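Local coordinates for peptide ABC transporter permease (Staphylococcus hominis, PDB 6EXS), which probably carries peptides across the membrane as a POT-family transporter, and binds a thioalcohol-conjugated peptide that is a precursor of human axillary malodour, at residues 163-174 against 329-340. Sequence-based numbering, arbitrary orientation.
Sequences LISPIILQHFVD and RFGEALFQSINP. With C3H (2-[[(2~{R})-2-azanyl-3-[(3~{S})-3-methyl-1-oxidanyl-hexan-3-yl]sulfanyl-propanoyl]amino]ethanoic acid), chain O.
G331 CA rests over one face of the R329 guanidinium, off centre, while D174 OD2 and Q170 NE2 of helix 147-174 lie along the edge of the group. R329 bridges the carboxylates of D174 and E332, tying the end of this helix to the chain leading from the 320-329 hairpin into helix 338-357, a joint within the major facilitator fold of POT transporters. Arginine suits the place because one flat cation serves two acids. NH1 donates to D174 OD2 at 3.1 Å, on the syn side of that oxygen and somewhat out of the carboxylate plane. NH2 forms the salt bridge to E332 OE1 at 3.0 Å. The two carboxylates stand close, and the shared cation probably offsets their repulsion.

Q170 links this network to the backbone. Its CG is anti to the backbone N (chi1 -180°) and the chain then bends at chi2, which brings the amide across G331, where the lack of a side chain leaves room for it. NE2 donates to D174 OD1 and E332 OE1, meeting each from above its carboxylate plane; OE1 accepts the N-H of A333 at 2.8 Å, so both ends of a buried amide are used. L334 CD1 packs on Q170 CB and CG, and the side chains of L334 and I167 cross at about a right angle, with L334 CG against I167 CG1.

Farther along, P166, which has no N-H to give the preceding turn and sits at a kink of the helix, sets CB against A333 O and CG against Q336 CB. L163 CB touches P340 CB, and P340 also lines the ligand pocket, where the carbonyls of F335 and Q336 accept bonds from the bound peptide's hydroxyl O and amine N. S337, whose small hydroxyl side chain lies close to helix 147-174, donates from OG to L163 O at 2.8 Å, tilted 20° from the carbonyl plane.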
ATOM      1  N   LEU A 163       0.520  13.228  -2.525  1.00 32.52           N
ATOM      2  CA  LEU A 163      -0.016  14.530  -2.107  1.00 31.75           C
ATOM      3  C   LEU A 163      -0.491  15.394  -3.271  1.00 35.52           C
ATOM      4  O   LEU A 163      -1.597  15.918  -3.200  1.00 36.19           O
ATOM      5  CB  LEU A 163       0.993  15.306  -1.212  1.00 31.74           C
ATOM      6  CG  LEU A 163       0.751  16.812  -0.988  1.00 36.88           C
ATOM      7  CD1 LEU A 163      -0.526  17.083  -0.152  1.00 37.65           C
ATOM      8  CD2 LEU A 163       1.954  17.475  -0.366  1.00 37.48           C
ATOM      9  N   ILE A 164       0.347  15.557  -4.317  1.00 31.70           N
ATOM     10  CA  ILE A 164       0.090  16.419  -5.482  1.00 31.79           C
ATOM     11  C   ILE A 164      -0.997  15.880  -6.452  1.00 35.34           C
ATOM     12  O   ILE A 164      -1.833  16.669  -6.910  1.00 35.26           O
ATOM     13  CB  ILE A 164       1.430  16.736  -6.227  1.00 35.10           C
ATOM     14  CG1 ILE A 164       2.442  17.452  -5.282  1.00 35.96           C
ATOM     15  CG2 ILE A 164       1.202  17.586  -7.477  1.00 35.85           C
ATOM     16  CD1 ILE A 164       3.922  17.447  -5.744  1.00 42.30           C
ATOM     17  N   SER A 165      -0.964  14.575  -6.795  1.00 31.04           N
ATOM     18  CA  SER A 165      -1.884  13.989  -7.776  1.00 30.24           C
ATOM     19  C   SER A 165      -3.392  14.161  -7.456  1.00 36.64           C
ATOM     20  O   SER A 165      -4.091  14.546  -8.391  1.00 37.13           O
ATOM     21  CB  SER A 165      -1.553  12.532  -8.061  1.00 30.73           C
ATOM     22  OG  SER A 165      -1.572  11.716  -6.902  1.00 33.31           O
ATOM     23  N   PRO A 166      -3.946  13.941  -6.222  1.00 34.51           N
ATOM     24  CA  PRO A 166      -5.388  14.192  -6.014  1.00 34.93           C
ATOM     25  C   PRO A 166      -5.757  15.670  -6.222  1.00 40.17           C
ATOM     26  O   PRO A 166      -6.819  15.955  -6.789  1.00 39.80           O
ATOM     27  CB  PRO A 166      -5.619  13.735  -4.566  1.00 36.36           C
ATOM     28  CG  PRO A 166      -4.463  12.820  -4.259  1.00 40.13           C
ATOM     29  CD  PRO A 166      -3.325  13.489  -4.961  1.00 35.84           C
ATOM     30  N   ILE A 167      -4.847  16.601  -5.830  1.00 37.00           N
ATOM     31  CA  ILE A 167      -5.013  18.049  -6.016  1.00 38.10           C
ATOM     32  C   ILE A 167      -5.145  18.370  -7.517  1.00 45.05           C
ATOM     33  O   ILE A 167      -6.038  19.138  -7.887  1.00 47.09           O
ATOM     34  CB  ILE A 167      -3.893  18.870  -5.300  1.00 41.23           C
ATOM     35  CG1 ILE A 167      -3.943  18.668  -3.762  1.00 41.20           C
ATOM     36  CG2 ILE A 167      -3.945  20.366  -5.652  1.00 42.91           C
ATOM     37  CD1 ILE A 167      -2.689  19.174  -2.965  1.00 42.98           C
ATOM     38  N   ILE A 168      -4.314  17.730  -8.376  1.00 41.44           N
ATOM     39  CA  ILE A 168      -4.330  17.940  -9.838  1.00 41.35           C
ATOM     40  C   ILE A 168      -5.561  17.306 -10.510  1.00 46.05           C
ATOM     41  O   ILE A 168      -6.162  17.925 -11.396  1.00 46.61           O
ATOM     42  CB  ILE A 168      -2.987  17.502 -10.511  1.00 43.91           C
ATOM     43  CG1 ILE A 168      -1.842  18.474 -10.108  1.00 44.62           C
ATOM     44  CG2 ILE A 168      -3.108  17.390 -12.053  1.00 44.09           C
ATOM     45  CD1 ILE A 168      -0.477  18.141 -10.629  1.00 53.70           C
ATOM     46  N   LEU A 169      -5.942  16.093 -10.083  1.00 42.17           N
ATOM     47  CA  LEU A 169      -7.026  15.340 -10.700  1.00 41.53           C
ATOM     48  C   LEU A 169      -8.418  15.639 -10.146  1.00 44.74           C
ATOM     49  O   LEU A 169      -9.401  15.186 -10.739  1.00 45.19           O
ATOM     50  CB  LEU A 169      -6.718  13.849 -10.670  1.00 41.56           C
ATOM     51  CG  LEU A 169      -5.513  13.482 -11.543  1.00 47.65           C
ATOM     52  CD1 LEU A 169      -4.969  12.167 -11.175  1.00 48.65           C
ATOM     53  CD2 LEU A 169      -5.852  13.507 -13.020  1.00 50.13           C
ATOM     54  N   GLN A 170      -8.523  16.501  -9.113  1.00 40.49           N
ATOM     55  CA  GLN A 170      -9.816  16.921  -8.576  1.00 39.81           C
ATOM     56  C   GLN A 170     -10.643  17.603  -9.662  1.00 45.46           C
ATOM     57  O   GLN A 170     -11.851  17.363  -9.734  1.00 46.61           O
ATOM     58  CB  GLN A 170      -9.657  17.816  -7.334  1.00 40.46           C
ATOM     59  CG  GLN A 170     -10.986  18.287  -6.710  1.00 37.95           C
ATOM     60  CD  GLN A 170     -11.967  17.171  -6.406  1.00 49.21           C
ATOM     61  OE1 GLN A 170     -11.627  16.152  -5.797  1.00 41.15           O
ATOM     62  NE2 GLN A 170     -13.235  17.381  -6.744  1.00 33.02           N
ATOM     63  N   HIS A 171      -9.980  18.384 -10.548  1.00 42.54           N
ATOM     64  CA  HIS A 171     -10.607  19.076 -11.678  1.00 43.36           C
ATOM     65  C   HIS A 171     -11.305  18.099 -12.626  1.00 46.40           C
ATOM     66  O   HIS A 171     -12.441  18.355 -13.015  1.00 45.89           O
ATOM     67  CB  HIS A 171      -9.584  19.930 -12.453  1.00 45.01           C
ATOM     68  CG  HIS A 171     -10.104  20.440 -13.766  1.00 50.12           C
ATOM     69  ND1 HIS A 171     -11.114  21.402 -13.825  1.00 53.11           N
ATOM     70  CD2 HIS A 171      -9.778  20.072 -15.028  1.00 52.81           C
ATOM     71  CE1 HIS A 171     -11.356  21.593 -15.113  1.00 53.52           C
ATOM     72  NE2 HIS A 171     -10.581  20.818 -15.878  1.00 53.83           N
ATOM     73  N   PHE A 172     -10.630  16.981 -12.989  1.00 42.44           N
ATOM     74  CA  PHE A 172     -11.165  15.976 -13.906  1.00 42.35           C
ATOM     75  C   PHE A 172     -12.378  15.249 -13.346  1.00 47.32           C
ATOM     76  O   PHE A 172     -13.274  14.907 -14.111  1.00 47.20           O
ATOM     77  CB  PHE A 172     -10.077  15.008 -14.351  1.00 43.79           C
ATOM     78  CG  PHE A 172      -9.027  15.640 -15.226  1.00 45.34           C
ATOM     79  CD1 PHE A 172      -7.922  16.274 -14.666  1.00 47.76           C
ATOM     80  CD2 PHE A 172      -9.125  15.576 -16.608  1.00 47.85           C
ATOM     81  CE1 PHE A 172      -6.944  16.851 -15.474  1.00 48.94           C
ATOM     82  CE2 PHE A 172      -8.137  16.140 -17.417  1.00 51.41           C
ATOM     83  CZ  PHE A 172      -7.050  16.775 -16.843  1.00 49.17           C
ATOM     84  N   VAL A 173     -12.428  15.051 -12.009  1.00 44.49           N
ATOM     85  CA  VAL A 173     -13.579  14.468 -11.303  1.00 44.08           C
ATOM     86  C   VAL A 173     -14.718  15.505 -11.356  1.00 49.05           C
ATOM     87  O   VAL A 173     -15.849  15.140 -11.685  1.00 50.51           O
ATOM     88  CB  VAL A 173     -13.256  14.043  -9.844  1.00 46.76           C
ATOM     89  CG1 VAL A 173     -14.423  13.276  -9.222  1.00 46.70           C
ATOM     90  CG2 VAL A 173     -11.976  13.215  -9.776  1.00 45.52           C
ATOM     91  N   ASP A 174     -14.408  16.799 -11.088  1.00 44.60           N
ATOM     92  CA  ASP A 174     -15.387  17.900 -11.134  1.00 44.93           C
ATOM     93  C   ASP A 174     -16.087  18.034 -12.499  1.00 48.58           C
ATOM     94  O   ASP A 174     -17.310  18.122 -12.532  1.00 49.75           O
ATOM     95  CB  ASP A 174     -14.737  19.236 -10.722  1.00 46.97           C
ATOM     96  CG  ASP A 174     -14.447  19.388  -9.238  1.00 55.61           C
ATOM     97  OD1 ASP A 174     -15.052  18.646  -8.434  1.00 56.14           O
ATOM     98  OD2 ASP A 174     -13.657  20.292  -8.877  1.00 60.89           O
ATOM     99  N   ARG A 329     -14.804  25.165  -0.509  1.00 48.97           N
ATOM    100  CA  ARG A 329     -15.336  23.865  -0.936  1.00 47.66           C
ATOM    101  C   ARG A 329     -14.174  22.863  -0.960  1.00 50.05           C
ATOM    102  O   ARG A 329     -13.105  23.174  -1.486  1.00 50.10           O
ATOM    103  CB  ARG A 329     -15.951  23.973  -2.335  1.00 47.46           C
ATOM    104  CG  ARG A 329     -16.671  22.715  -2.794  1.00 56.83           C
ATOM    105  CD  ARG A 329     -16.312  22.358  -4.222  1.00 67.06           C
ATOM    106  NE  ARG A 329     -16.454  20.920  -4.461  1.00 78.52           N
ATOM    107  CZ  ARG A 329     -15.755  20.228  -5.356  1.00 89.87           C
ATOM    108  NH1 ARG A 329     -14.847  20.833  -6.117  1.00 69.94           N
ATOM    109  NH2 ARG A 329     -15.953  18.923  -5.494  1.00 77.85           N
ATOM    110  N   PHE A 330     -14.377  21.687  -0.358  1.00 44.84           N
ATOM    111  CA  PHE A 330     -13.384  20.623  -0.302  1.00 43.02           C
ATOM    112  C   PHE A 330     -13.747  19.536  -1.326  1.00 45.15           C
ATOM    113  O   PHE A 330     -14.816  18.934  -1.234  1.00 46.23           O
ATOM    114  CB  PHE A 330     -13.310  20.039   1.123  1.00 44.65           C
ATOM    115  CG  PHE A 330     -12.101  19.170   1.397  1.00 44.99           C
ATOM    116  CD1 PHE A 330     -10.902  19.733   1.821  1.00 47.68           C
ATOM    117  CD2 PHE A 330     -12.172  17.789   1.261  1.00 45.82           C
ATOM    118  CE1 PHE A 330      -9.786  18.930   2.074  1.00 47.97           C
ATOM    119  CE2 PHE A 330     -11.060  16.988   1.519  1.00 47.92           C
ATOM    120  CZ  PHE A 330      -9.875  17.562   1.929  1.00 46.44           C
ATOM    121  N   GLY A 331     -12.887  19.347  -2.319  1.00 38.78           N
ATOM    122  CA  GLY A 331     -13.076  18.332  -3.345  1.00 37.82           C
ATOM    123  C   GLY A 331     -12.842  16.947  -2.777  1.00 41.44           C
ATOM    124  O   GLY A 331     -11.849  16.726  -2.075  1.00 39.96           O
ATOM    125  N   GLU A 332     -13.772  16.007  -3.059  1.00 39.24           N
ATOM    126  CA  GLU A 332     -13.780  14.624  -2.545  1.00 38.11           C
ATOM    127  C   GLU A 332     -12.463  13.882  -2.734  1.00 40.89           C
ATOM    128  O   GLU A 332     -12.110  13.113  -1.843  1.00 40.67           O
ATOM    129  CB  GLU A 332     -14.964  13.796  -3.081  1.00 39.63           C
ATOM    130  CG  GLU A 332     -15.049  13.671  -4.594  1.00 48.22           C
ATOM    131  CD  GLU A 332     -15.890  14.712  -5.303  1.00 63.69           C
ATOM    132  OE1 GLU A 332     -15.593  15.920  -5.164  1.00 49.87           O
ATOM    133  OE2 GLU A 332     -16.817  14.315  -6.045  1.00 62.75           O
ATOM    134  N   ALA A 333     -11.714  14.134  -3.838  1.00 37.07           N
ATOM    135  CA  ALA A 333     -10.417  13.472  -4.072  1.00 36.45           C
ATOM    136  C   ALA A 333      -9.286  13.992  -3.177  1.00 39.32           C
ATOM    137  O   ALA A 333      -8.308  13.273  -2.967  1.00 37.85           O
ATOM    138  CB  ALA A 333     -10.016  13.552  -5.537  1.00 37.29           C
ATOM    139  N   LEU A 334      -9.444  15.208  -2.605  1.00 36.74           N
ATOM    140  CA  LEU A 334      -8.465  15.827  -1.699  1.00 36.47           C
ATOM    141  C   LEU A 334      -8.376  15.142  -0.332  1.00 39.94           C
ATOM    142  O   LEU A 334      -7.389  15.340   0.371  1.00 40.76           O
ATOM    143  CB  LEU A 334      -8.696  17.334  -1.555  1.00 37.11           C
ATOM    144  CG  LEU A 334      -7.901  18.193  -2.525  1.00 41.81           C
ATOM    145  CD1 LEU A 334      -8.640  18.390  -3.815  1.00 41.64           C
ATOM    146  CD2 LEU A 334      -7.593  19.531  -1.916  1.00 46.02           C
ATOM    147  N   PHE A 335      -9.361  14.292   0.023  1.00 35.44           N
ATOM    148  CA  PHE A 335      -9.326  13.482   1.249  1.00 34.90           C
ATOM    149  C   PHE A 335      -8.097  12.555   1.247  1.00 38.05           C
ATOM    150  O   PHE A 335      -7.619  12.208   2.321  1.00 38.45           O
ATOM    151  CB  PHE A 335     -10.573  12.595   1.349  1.00 36.83           C
ATOM    152  CG  PHE A 335     -11.828  13.247   1.866  1.00 39.00           C
ATOM    153  CD1 PHE A 335     -11.825  13.950   3.068  1.00 41.55           C
ATOM    154  CD2 PHE A 335     -13.038  13.080   1.203  1.00 41.24           C
ATOM    155  CE1 PHE A 335     -12.998  14.522   3.565  1.00 42.90           C
ATOM    156  CE2 PHE A 335     -14.214  13.644   1.708  1.00 44.33           C
ATOM    157  CZ  PHE A 335     -14.182  14.370   2.876  1.00 42.51           C
ATOM    158  N   GLN A 336      -7.608  12.149   0.038  1.00 32.84           N
ATOM    159  CA  GLN A 336      -6.441  11.268  -0.191  1.00 31.38           C
ATOM    160  C   GLN A 336      -5.083  11.957   0.034  1.00 34.92           C
ATOM    161  O   GLN A 336      -4.065  11.266   0.168  1.00 34.31           O
ATOM    162  CB  GLN A 336      -6.466  10.673  -1.618  1.00 31.58           C
ATOM    163  CG  GLN A 336      -7.713   9.895  -1.970  1.00 38.43           C
ATOM    164  CD  GLN A 336      -7.936   8.794  -0.985  1.00 58.50           C
ATOM    165  OE1 GLN A 336      -8.803   8.889  -0.112  1.00 51.91           O
ATOM    166  NE2 GLN A 336      -7.108   7.757  -1.069  1.00 57.25           N
ATOM    167  N   SER A 337      -5.076  13.301   0.005  1.00 31.04           N
ATOM    168  CA  SER A 337      -3.913  14.163   0.174  1.00 30.86           C
ATOM    169  C   SER A 337      -3.616  14.459   1.653  1.00 36.74           C
ATOM    170  O   SER A 337      -2.500  14.903   1.956  1.00 36.73           O
ATOM    171  CB  SER A 337      -4.115  15.478  -0.588  1.00 32.66           C
ATOM    172  OG  SER A 337      -4.070  15.305  -1.997  1.00 35.33           O
ATOM    173  N   ILE A 338      -4.596  14.205   2.569  1.00 34.09           N
ATOM    174  CA  ILE A 338      -4.455  14.497   4.005  1.00 34.81           C
ATOM    175  C   ILE A 338      -3.285  13.716   4.650  1.00 39.77           C
ATOM    176  O   ILE A 338      -2.378  14.332   5.209  1.00 39.95           O
ATOM    177  CB  ILE A 338      -5.783  14.347   4.809  1.00 37.81           C
ATOM    178  CG1 ILE A 338      -6.895  15.271   4.235  1.00 37.99           C
ATOM    179  CG2 ILE A 338      -5.540  14.642   6.311  1.00 38.53           C
ATOM    180  CD1 ILE A 338      -8.283  15.011   4.734  1.00 41.14           C
ATOM    181  N   ASN A 339      -3.332  12.383   4.585  1.00 36.54           N
ATOM    182  CA  ASN A 339      -2.329  11.470   5.127  1.00 37.07           C
ATOM    183  C   ASN A 339      -0.897  11.738   4.567  1.00 40.85           C
ATOM    184  O   ASN A 339      -0.002  11.915   5.389  1.00 39.07           O
ATOM    185  CB  ASN A 339      -2.788  10.025   4.927  1.00 36.50           C
ATOM    186  CG  ASN A 339      -1.897   8.963   5.461  1.00 54.14           C
ATOM    187  OD1 ASN A 339      -0.902   8.628   4.837  1.00 49.92           O
ATOM    188  ND2 ASN A 339      -2.305   8.329   6.559  1.00 44.18           N
ATOM    189  N   PRO A 340      -0.659  11.837   3.223  1.00 37.52           N
ATOM    190  CA  PRO A 340       0.702  12.161   2.742  1.00 36.91           C
ATOM    191  C   PRO A 340       1.213  13.543   3.168  1.00 40.90           C
ATOM    192  O   PRO A 340       2.416  13.681   3.393  1.00 40.00           O
ATOM    193  CB  PRO A 340       0.594  12.040   1.219  1.00 38.60           C
ATOM    194  CG  PRO A 340      -0.713  11.377   0.951  1.00 42.59           C
ATOM    195  CD  PRO A 340      -1.596  11.665   2.092  1.00 38.17           C
TER
HETATM  196  O2  C3H O 514       1.739   5.859   0.162  0.75 69.54           O
HETATM  197  C11 C3H O 514       1.735   6.647   1.040  0.75 68.31           C
HETATM  198  O3  C3H O 514       2.532   6.594   2.048  0.75 68.52           O
HETATM  199  C10 C3H O 514       0.774   7.793   1.162  0.75 66.90           C
HETATM  200  N1  C3H O 514      -0.502   7.536   0.538  0.75 65.30           N
HETATM  201  C9  C3H O 514      -1.476   6.916   1.183  0.75 65.79           C
HETATM  202  O1  C3H O 514      -1.314   5.866   1.788  0.75 68.68           O
HETATM  203  C8  C3H O 514      -2.833   7.539   1.186  0.75 63.57           C
HETATM  204  N   C3H O 514      -2.897   8.550   0.139  0.75 63.93           N
HETATM  205  C7  C3H O 514      -3.914   6.495   0.904  0.75 63.34           C
HETATM  206  S   C3H O 514      -4.868   5.877   2.317  0.75 63.64           S
HETATM  207  C3  C3H O 514      -5.944   7.218   3.055  0.75 55.14           C
HETATM  208  C4  C3H O 514      -6.980   7.548   2.012  0.75 52.12           C
HETATM  209  C5  C3H O 514      -5.020   8.373   3.463  0.75 51.07           C
HETATM  210  C6  C3H O 514      -5.676   9.667   3.890  0.75 46.34           C
HETATM  211  O   C3H O 514      -5.338  10.729   3.060  0.75 41.31           O
HETATM  212  C2  C3H O 514      -6.639   6.725   4.322  0.75 54.02           C
HETATM  213  C1  C3H O 514      -6.277   7.465   5.598  0.75 51.79           C
HETATM  214  C   C3H O 514      -7.021   6.916   6.784  0.75 50.23           C